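Local coordinates for transcriptional regulator (Saccharomonospora viridis, PDB 4KWA), which probably binds regulatory DNA as a TetR-family transcriptional repressor, and holds a choline ion in its ligand-binding domain, at residues Ile74-Glu79 with Gln138-Phe143. Sequence-based numbering, arbitrary orientation. Where two conformers were deposited one is given.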
loop_
_atom_site.group_PDB
_atom_site.type_symbol
_atom_site.label_atom_id
_atom_site.label_comp_id
_atom_site.label_asym_id
_atom_site.label_seq_id
_atom_site.Cartn_x
_atom_site.Cartn_y
_atom_site.Cartn_z
ATOM N N ILE A 74 -20.100 19.954 -10.607
ATOM C CA ILE A 74 -20.585 18.662 -11.077
ATOM C C ILE A 74 -21.750 18.081 -10.303
ATOM O O ILE A 74 -21.577 17.637 -9.165
ATOM C CB ILE A 74 -19.436 17.637 -11.025
ATOM C CG1 ILE A 74 -18.184 18.279 -11.639
ATOM C CG2 ILE A 74 -19.837 16.395 -11.778
ATOM C CD1 ILE A 74 -18.293 18.693 -13.103
ATOM N N ALA A 75 -22.932 18.033 -10.906
ATOM C CA ALA A 75 -24.130 17.496 -10.175
ATOM C C ALA A 75 -24.428 16.030 -10.455
ATOM O O ALA A 75 -25.052 15.353 -9.611
ATOM C CB ALA A 75 -25.386 18.344 -10.464
ATOM N N ASP A 76 -24.021 15.523 -11.621
ATOM C CA ASP A 76 -24.305 14.126 -11.990
ATOM C C ASP A 76 -23.377 13.209 -11.160
ATOM O O ASP A 76 -22.156 13.369 -11.176
ATOM C CB ASP A 76 -24.122 13.886 -13.482
ATOM C CG ASP A 76 -24.556 12.480 -13.881
ATOM O OD1 ASP A 76 -25.716 12.331 -14.291
ATOM O OD2 ASP A 76 -23.809 11.525 -13.664
ATOM N N ALA A 77 -23.902 12.243 -10.415
ATOM C CA ALA A 77 -23.023 11.464 -9.580
ATOM C C ALA A 77 -22.047 10.552 -10.375
ATOM O O ALA A 77 -20.980 10.292 -9.909
ATOM C CB ALA A 77 -23.837 10.658 -8.538
ATOM N N ARG A 78 -22.393 10.105 -11.580
ATOM C CA ARG A 78 -21.411 9.291 -12.314
ATOM C C ARG A 78 -20.212 10.165 -12.639
ATOM O O ARG A 78 -19.046 9.725 -12.446
ATOM C CB ARG A 78 -21.941 8.663 -13.619
ATOM C CG ARG A 78 -20.835 7.953 -14.421
ATOM C CD ARG A 78 -21.193 7.361 -15.795
ATOM N NE ARG A 78 -19.939 7.247 -16.545
ATOM C CZ ARG A 78 -19.293 8.305 -17.039
ATOM N NH1 ARG A 78 -19.794 9.525 -16.856
ATOM N NH2 ARG A 78 -18.127 8.167 -17.664
ATOM N N GLU A 79 -20.478 11.362 -13.147
ATOM C CA GLU A 79 -19.368 12.302 -13.473
ATOM C C GLU A 79 -18.602 12.607 -12.170
ATOM O O GLU A 79 -17.381 12.651 -12.179
ATOM C CB GLU A 79 -19.830 13.617 -14.122
ATOM C CG GLU A 79 -18.639 14.433 -14.613
ATOM C CD GLU A 79 -17.809 13.758 -15.732
ATOM O OE1 GLU A 79 -18.288 12.791 -16.382
ATOM O OE2 GLU A 79 -16.654 14.202 -15.959
ATOM N N GLN A 138 -27.306 6.460 -6.524
ATOM C CA GLN A 138 -28.360 5.509 -6.281
ATOM C C GLN A 138 -29.670 6.237 -6.301
ATOM O O GLN A 138 -30.596 5.772 -6.987
ATOM C CB GLN A 138 -28.153 4.768 -4.960
ATOM C CG GLN A 138 -27.076 3.716 -5.088
ATOM C CD GLN A 138 -26.680 3.043 -3.757
ATOM O OE1 GLN A 138 -26.852 3.595 -2.665
ATOM N NE2 GLN A 138 -26.071 1.931 -3.874
ATOM N N LYS A 139 -29.760 7.358 -5.595
ATOM C CA LYS A 139 -31.038 8.158 -5.582
ATOM C C LYS A 139 -31.406 8.700 -6.993
ATOM O O LYS A 139 -32.596 8.772 -7.391
ATOM C CB LYS A 139 -30.963 9.288 -4.581
ATOM C CG LYS A 139 -32.314 9.988 -4.332
ATOM C CD LYS A 139 -32.330 11.011 -3.185
ATOM C CE LYS A 139 -31.443 12.254 -3.341
ATOM N NZ LYS A 139 -29.971 12.110 -3.063
ATOM N N GLN A 140 -30.383 9.153 -7.727
ATOM C CA GLN A 140 -30.535 9.653 -9.095
ATOM C C GLN A 140 -30.920 8.512 -10.102
ATOM O O GLN A 140 -31.245 8.789 -11.264
ATOM C CB GLN A 140 -29.205 10.321 -9.546
ATOM C CG GLN A 140 -28.896 11.639 -8.821
ATOM C CD GLN A 140 -27.634 12.327 -9.345
ATOM O OE1 GLN A 140 -26.909 11.777 -10.135
ATOM N NE2 GLN A 140 -27.415 13.554 -8.933
ATOM N N GLY A 141 -30.775 7.253 -9.684
ATOM C CA GLY A 141 -31.078 6.060 -10.481
ATOM C C GLY A 141 -29.994 5.691 -11.473
ATOM O O GLY A 141 -30.221 4.902 -12.404
ATOM N N VAL A 142 -28.790 6.208 -11.295
ATOM C CA VAL A 142 -27.730 5.845 -12.238
ATOM C C VAL A 142 -26.802 4.773 -11.727
ATOM O O VAL A 142 -26.080 4.145 -12.537
ATOM C CB VAL A 142 -26.979 7.094 -12.733
ATOM C CG1 VAL A 142 -25.807 6.716 -13.614
ATOM C CG2 VAL A 142 -27.914 8.027 -13.515
ATOM N N PHE A 143 -26.865 4.528 -10.413
ATOM C CA PHE A 143 -26.077 3.520 -9.751
ATOM C C PHE A 143 -27.001 2.433 -9.178
ATOM O O PHE A 143 -28.069 2.746 -8.672
ATOM C CB PHE A 143 -25.195 4.035 -8.570
ATOM C CG PHE A 143 -24.112 4.997 -8.925
ATOM C CD1 PHE A 143 -23.554 5.076 -10.174
ATOM C CD2 PHE A 143 -23.572 5.754 -7.957
ATOM C CE1 PHE A 143 -22.523 6.012 -10.430
ATOM C CE2 PHE A 143 -22.597 6.684 -8.213
ATOM C CZ PHE A 143 -22.046 6.800 -9.471
#
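A77 and Q140 face each other with CA atoms 7.7 Å apart where the N-terminus of helix 77-86 meets the C-terminal end of helix 113-139, and R78 stands similarly close to V142. The bonding across this gap is carried by the Q140 carboxamide, which bonds to the backbone through both its NE2 and its OE1. Its NE2 donates to A75 O at 3.0 Å, nearly straight at 168° and with the acceptor lying in the amide plane; its OE1 accepts from A77 N at 3.1 Å, again almost linear. With CG anti to the carbonyl carbon (chi1 -70°) and the chain extended beyond it, Q140 carries the amide straight across, and the paired bonds restrict its rotation. Between the two backbone groups it grips, D76 occupies the N-cap: OD2 takes R78 N at 2.9 Å from 33° outside the carboxylate plane, and E79 N more weakly. The first turn of the helix thus has A77 N satisfied by Q140, and R78 N and E79 N by the cap.

Beside the paired bonds the packing is mostly apolar, though A77 O and Q140 OE1 also take part. F143 brings the far end of its ring against the helix, CZ lying 3.8 Å from R78 CA and 3.7 Å from A77 O, with both approaching the ring obliquely. A77 CB fits between OE1 of Q140 and CE2 of F143, and R78 CB meets V142 CG1 at the margin. R78, extended from CG to NE, pairs through NE with E187 in a salt bridge. G141, with positive phi, forms a Schellman motif at the C-terminal end of helix 113-139, its N bonded to Q138 O, and so turns the chain from Q140 toward F143. An N-capped helix start is thereby joined to a Schellman-terminated helix end at the periphery of the all-helical, TetR-type C-terminal domain.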